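Local atomic coordinates of AvmM (PDB entry 7FE6), a protein that catalyses macrocyclization in alchivemycin A biosynthesis through dehydration followed by a Michael-type addition. Residues P10-Y15 / Y53-T58; A86-Q91 / H139-F144. All coordinates share one frame; numbering follows the deposited sequence.

Overall arrangement
AvmM has an all-beta chain in which two five-stranded sheets pack face to face as a sandwich. The two contacts lie on opposite sides of its centre, with their own centres 26 Å apart and about 11 Å between nearest atoms. Contact 1 comes first along the chain and closes before contact 2 opens. It fastens the N-terminal segment, which leads into the hairpin of strands 13-15 and 18-20, to the run entering strand 57-66 of the mixed sheet. Contact 2 belongs to the antiparallel sheet, spanning strand 77-83. R13-Y15, just beyond the touching residues of contact 1, meet the second subunit, whereas in contact 2 W88, H139 and R141 themselves face the third.

Contact 1 (P10-Y15 / Y53-T58); sequences PVYREY and YAYPDT
The backbones of 10-15 and 53-58 come nearest at P10 and Y53, whose CA atoms are 6.1 Å apart, and no backbone hydrogen bond joins them. The contact is aromatic-proline packing outside the strands of the beta-sandwich, tying the residues just before strand 13-15 to the loop that leads into strand 57-66. P10 points the CG-CD side of its ring at one face of Y53, a CH-pi contact in which CD of P10 sits 3.7 Å from the centroid of the Y53 ring, only 13° off the normal. CG of P10 reaches CD2 of Y53 at 3.6 Å. The phenol of Y53 stands with CG anti to the backbone N (chi1 178°), which carries the ring to the proline, while its CD2 lies 3.7 Å above the centre of the Y55 ring plane.

Y12 and Y55 approach from opposite directions and meet through their hydroxyls: OH of Y55 donates to OH of Y12 at 2.7 Å, the acceptor lying in the plane of the Y55 ring at its edge. Neither oxygen depends on this bond alone. Y12 OH also bonds the D163 carboxylate, and N21 holds Y55 OH, making a polar chain across the contact; Y53 OH reaches the carbonyl of D163. V178 of strand 178-189 packs against both Y12 and Y55, and R19 makes a cation-pi contact with Y12. A phenylalanine in place of Y12 would probably leave the Y55 hydroxyl without its acceptor and the D163 carboxylate without one of its partners. Further along, R13 forms a salt bridge with E132 of the second subunit. The proline touches both tyrosines of 53-58 that take part, for CG of P10 also lies 3.6 Å from OH of Y55.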
# COMPACT_ATOMS: atom_id res chain seq x y z
N PRO A 10 6.47 -24.39 8.36
CA PRO A 10 5.85 -23.10 8.68
C PRO A 10 4.64 -23.27 9.58
O PRO A 10 4.01 -24.32 9.65
CB PRO A 10 5.43 -22.57 7.30
CG PRO A 10 5.10 -23.80 6.52
CD PRO A 10 6.02 -24.90 7.04
N VAL A 11 4.25 -22.17 10.20
CA VAL A 11 3.15 -22.16 11.15
C VAL A 11 1.90 -21.62 10.47
O VAL A 11 1.96 -20.61 9.75
CB VAL A 11 3.51 -21.31 12.39
CG1 VAL A 11 2.27 -20.94 13.18
CG2 VAL A 11 4.57 -22.01 13.24
N TYR A 12 0.77 -22.29 10.68
CA TYR A 12 -0.50 -21.87 10.12
C TYR A 12 -1.44 -21.43 11.24
O TYR A 12 -1.31 -21.84 12.39
CB TYR A 12 -1.14 -22.98 9.29
CG TYR A 12 -0.34 -23.33 8.07
CD1 TYR A 12 -0.45 -22.58 6.91
CD2 TYR A 12 0.52 -24.42 8.07
CE1 TYR A 12 0.29 -22.89 5.78
CE2 TYR A 12 1.25 -24.75 6.94
CZ TYR A 12 1.13 -23.99 5.79
OH TYR A 12 1.87 -24.32 4.67
N ARG A 13 -2.38 -20.56 10.89
CA ARG A 13 -3.50 -20.22 11.76
C ARG A 13 -4.76 -20.82 11.16
O ARG A 13 -4.84 -21.05 9.95
CB ARG A 13 -3.61 -18.70 11.92
CG ARG A 13 -4.10 -17.97 10.67
CD ARG A 13 -4.11 -16.43 10.78
NE ARG A 13 -5.12 -15.88 11.68
CZ ARG A 13 -5.25 -14.58 11.96
NH1 ARG A 13 -4.45 -13.68 11.40
NH2 ARG A 13 -6.21 -14.19 12.78
N GLU A 14 -5.73 -21.13 12.01
CA GLU A 14 -6.98 -21.71 11.55
C GLU A 14 -8.03 -20.61 11.50
O GLU A 14 -8.38 -20.04 12.53
CB GLU A 14 -7.43 -22.86 12.44
CG GLU A 14 -7.77 -24.12 11.66
CD GLU A 14 -6.62 -25.12 11.63
OE1 GLU A 14 -5.70 -25.00 12.46
OE2 GLU A 14 -6.63 -26.03 10.76
N TYR A 15 -8.52 -20.33 10.30
CA TYR A 15 -9.64 -19.43 10.07
C TYR A 15 -10.64 -20.19 9.21
O TYR A 15 -10.28 -20.68 8.14
CB TYR A 15 -9.20 -18.12 9.40
CG TYR A 15 -10.34 -17.14 9.18
CD1 TYR A 15 -11.03 -16.60 10.25
CD2 TYR A 15 -10.73 -16.80 7.89
CE1 TYR A 15 -12.08 -15.71 10.05
CE2 TYR A 15 -11.78 -15.92 7.68
CZ TYR A 15 -12.46 -15.38 8.76
OH TYR A 15 -13.50 -14.51 8.56
N TYR A 53 10.04 -20.14 4.94
CA TYR A 53 9.73 -21.43 4.33
C TYR A 53 9.43 -21.25 2.84
O TYR A 53 8.51 -20.51 2.47
CB TYR A 53 8.54 -22.09 5.03
CG TYR A 53 8.14 -23.41 4.40
CD1 TYR A 53 8.86 -24.58 4.65
CD2 TYR A 53 7.08 -23.48 3.51
CE1 TYR A 53 8.50 -25.79 4.04
CE2 TYR A 53 6.72 -24.68 2.90
CZ TYR A 53 7.44 -25.82 3.17
OH TYR A 53 7.06 -26.99 2.56
N ALA A 54 10.19 -21.95 1.99
CA ALA A 54 9.99 -21.91 0.54
C ALA A 54 8.82 -22.82 0.16
O ALA A 54 8.83 -24.01 0.48
CB ALA A 54 11.25 -22.35 -0.19
N TYR A 55 7.81 -22.25 -0.52
CA TYR A 55 6.65 -23.02 -0.94
C TYR A 55 6.88 -23.62 -2.32
O TYR A 55 7.37 -22.94 -3.23
CB TYR A 55 5.40 -22.15 -0.96
CG TYR A 55 4.77 -22.08 0.39
CD1 TYR A 55 3.98 -23.12 0.84
CD2 TYR A 55 4.98 -20.99 1.23
CE1 TYR A 55 3.40 -23.08 2.08
CE2 TYR A 55 4.41 -20.95 2.48
CZ TYR A 55 3.62 -22.00 2.90
OH TYR A 55 3.02 -21.99 4.14
N PRO A 56 6.51 -24.90 -2.50
CA PRO A 56 6.84 -25.58 -3.76
C PRO A 56 6.01 -25.13 -4.95
O PRO A 56 6.46 -25.28 -6.10
CB PRO A 56 6.60 -27.06 -3.43
CG PRO A 56 5.62 -27.05 -2.30
CD PRO A 56 5.93 -25.81 -1.50
N ASP A 57 4.81 -24.63 -4.72
CA ASP A 57 3.99 -24.16 -5.83
C ASP A 57 3.02 -23.12 -5.29
O ASP A 57 2.51 -23.26 -4.17
CB ASP A 57 3.25 -25.33 -6.50
CG ASP A 57 2.98 -25.07 -7.98
OD1 ASP A 57 3.37 -23.99 -8.48
OD2 ASP A 57 2.37 -25.95 -8.63
N THR A 58 2.83 -22.04 -6.04
CA THR A 58 1.99 -20.95 -5.57
C THR A 58 1.26 -20.34 -6.74
O THR A 58 1.77 -20.32 -7.86
CB THR A 58 2.78 -19.84 -4.90
OG1 THR A 58 3.66 -19.28 -5.88
CG2 THR A 58 3.57 -20.34 -3.68

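Contact 2 (A86-Q91 / H139-F144)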
# COMPACT_ATOMS: atom_id res chain seq x y z
N ALA A 86 5.30 -13.45 -18.19
CA ALA A 86 4.55 -14.26 -19.13
C ALA A 86 3.56 -13.38 -19.89
O ALA A 86 3.43 -12.18 -19.65
CB ALA A 86 3.82 -15.38 -18.41
N ASP A 87 2.81 -14.00 -20.80
CA ASP A 87 1.89 -13.30 -21.68
C ASP A 87 0.51 -13.07 -21.05
O ASP A 87 0.10 -13.78 -20.12
CB ASP A 87 1.75 -14.10 -22.97
CG ASP A 87 2.94 -13.92 -23.87
OD1 ASP A 87 3.82 -13.09 -23.53
OD2 ASP A 87 3.00 -14.60 -24.91
N TRP A 88 -0.21 -12.09 -21.59
CA TRP A 88 -1.58 -11.84 -21.14
C TRP A 88 -2.45 -13.05 -21.41
O TRP A 88 -2.22 -13.82 -22.34
CB TRP A 88 -2.17 -10.62 -21.85
CG TRP A 88 -1.68 -9.32 -21.29
CD1 TRP A 88 -0.67 -8.55 -21.78
CD2 TRP A 88 -2.18 -8.65 -20.13
NE1 TRP A 88 -0.50 -7.44 -20.98
CE2 TRP A 88 -1.40 -7.49 -19.95
CE3 TRP A 88 -3.19 -8.94 -19.20
CZ2 TRP A 88 -1.61 -6.60 -18.89
CZ3 TRP A 88 -3.40 -8.08 -18.15
CH2 TRP A 88 -2.62 -6.91 -17.99
N GLN A 89 -3.46 -13.23 -20.57
CA GLN A 89 -4.48 -14.25 -20.83
C GLN A 89 -5.78 -13.79 -20.20
O GLN A 89 -5.79 -12.95 -19.30
CB GLN A 89 -4.11 -15.63 -20.27
CG GLN A 89 -3.83 -15.55 -18.78
CD GLN A 89 -3.42 -16.85 -18.18
OE1 GLN A 89 -4.10 -17.86 -18.34
NE2 GLN A 89 -2.32 -16.84 -17.47
N GLU A 90 -6.87 -14.35 -20.70
CA GLU A 90 -8.16 -14.10 -20.10
C GLU A 90 -8.35 -15.05 -18.93
O GLU A 90 -8.09 -16.25 -19.05
CB GLU A 90 -9.28 -14.29 -21.11
CG GLU A 90 -10.57 -13.75 -20.58
CD GLU A 90 -11.68 -13.81 -21.60
OE1 GLU A 90 -11.50 -14.51 -22.64
OE2 GLU A 90 -12.72 -13.14 -21.36
N GLN A 91 -8.79 -14.52 -17.80
CA GLN A 91 -9.05 -15.38 -16.66
C GLN A 91 -10.16 -16.37 -17.01
O GLN A 91 -11.12 -16.03 -17.70
CB GLN A 91 -9.43 -14.53 -15.44
CG GLN A 91 -9.35 -15.27 -14.11
CD GLN A 91 -10.49 -16.25 -13.92
OE1 GLN A 91 -11.58 -16.08 -14.48
NE2 GLN A 91 -10.25 -17.30 -13.12
N HIS A 139 -0.26 -8.67 -13.38
CA HIS A 139 -0.81 -7.44 -13.94
C HIS A 139 -2.26 -7.75 -14.34
O HIS A 139 -2.52 -8.78 -14.95
CB HIS A 139 0.02 -6.99 -15.14
CG HIS A 139 1.45 -6.71 -14.82
ND1 HIS A 139 1.93 -5.42 -14.61
CD2 HIS A 139 2.51 -7.54 -14.65
CE1 HIS A 139 3.23 -5.48 -14.35
NE2 HIS A 139 3.61 -6.75 -14.37
N VAL A 140 -3.20 -6.89 -13.96
CA VAL A 140 -4.62 -7.24 -14.07
C VAL A 140 -5.38 -6.15 -14.81
O VAL A 140 -5.31 -4.98 -14.44
CB VAL A 140 -5.25 -7.46 -12.68
CG1 VAL A 140 -6.65 -7.97 -12.84
CG2 VAL A 140 -4.44 -8.40 -11.87
N ARG A 141 -6.16 -6.55 -15.82
CA ARG A 141 -7.05 -5.64 -16.53
C ARG A 141 -8.49 -6.02 -16.22
O ARG A 141 -8.91 -7.17 -16.46
CB ARG A 141 -6.78 -5.66 -18.03
CG ARG A 141 -5.51 -4.96 -18.44
CD ARG A 141 -5.11 -5.30 -19.88
NE ARG A 141 -3.88 -4.62 -20.27
CZ ARG A 141 -3.10 -4.98 -21.29
NH1 ARG A 141 -3.39 -6.03 -22.04
NH2 ARG A 141 -1.99 -4.28 -21.53
N LEU A 142 -9.25 -5.04 -15.72
CA LEU A 142 -10.56 -5.29 -15.15
C LEU A 142 -11.54 -4.25 -15.67
O LEU A 142 -11.20 -3.06 -15.77
CB LEU A 142 -10.53 -5.23 -13.63
CG LEU A 142 -11.86 -5.42 -12.90
CD1 LEU A 142 -12.47 -6.76 -13.24
CD2 LEU A 142 -11.64 -5.28 -11.41
N ALA A 143 -12.73 -4.72 -16.01
CA ALA A 143 -13.81 -3.86 -16.47
C ALA A 143 -15.13 -4.48 -16.03
O ALA A 143 -15.36 -5.67 -16.28
CB ALA A 143 -13.77 -3.69 -18.00
N PHE A 144 -15.98 -3.69 -15.38
CA PHE A 144 -17.33 -4.13 -15.11
C PHE A 144 -18.24 -3.66 -16.22
O PHE A 144 -18.02 -2.61 -16.82
CB PHE A 144 -17.83 -3.61 -13.77
CG PHE A 144 -17.07 -4.15 -12.61
CD1 PHE A 144 -17.48 -5.34 -12.00
CD2 PHE A 144 -15.94 -3.51 -12.14
CE1 PHE A 144 -16.77 -5.86 -10.92
CE2 PHE A 144 -15.23 -4.02 -11.07
CZ PHE A 144 -15.64 -5.18 -10.46
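The guanidinium of R141 lies flat over one face of the W88 indole, planes 10° apart and centres separated by 3.6 Å. This is a cation-pi stack: NH1 of R141 sits 3.2 Å from CE2 of W88, while CZ and CD of R141 both lie over the six-membered ring, CD adding a CH-pi contact. The arginine chain, extended from CG to NE, crosses the indole at about a right angle, bringing methylenes as well as charge onto the ring. Although NH1 of R141 passes NE1 of W88 at 3.4 Å, both are donors and no bond forms. NE of R141 is held by a salt bridge to E42, which also touches W88 and helps fix the guanidinium's rotation.

H139 takes part through its backbone and CB: its O is 3.4 Å from CZ3 of W88, and its CB 3.9 Å from CH2 of W88. Its imidazole turns away to bond H152 of the third subunit. R188 of that subunit packs on W88. W88, next to edge strand 89-90, thus reaches strand 135-144 in a cation-pi stack on one subunit-facing face of a single antiparallel sheet, across strand 77-83 of the beta-sandwich.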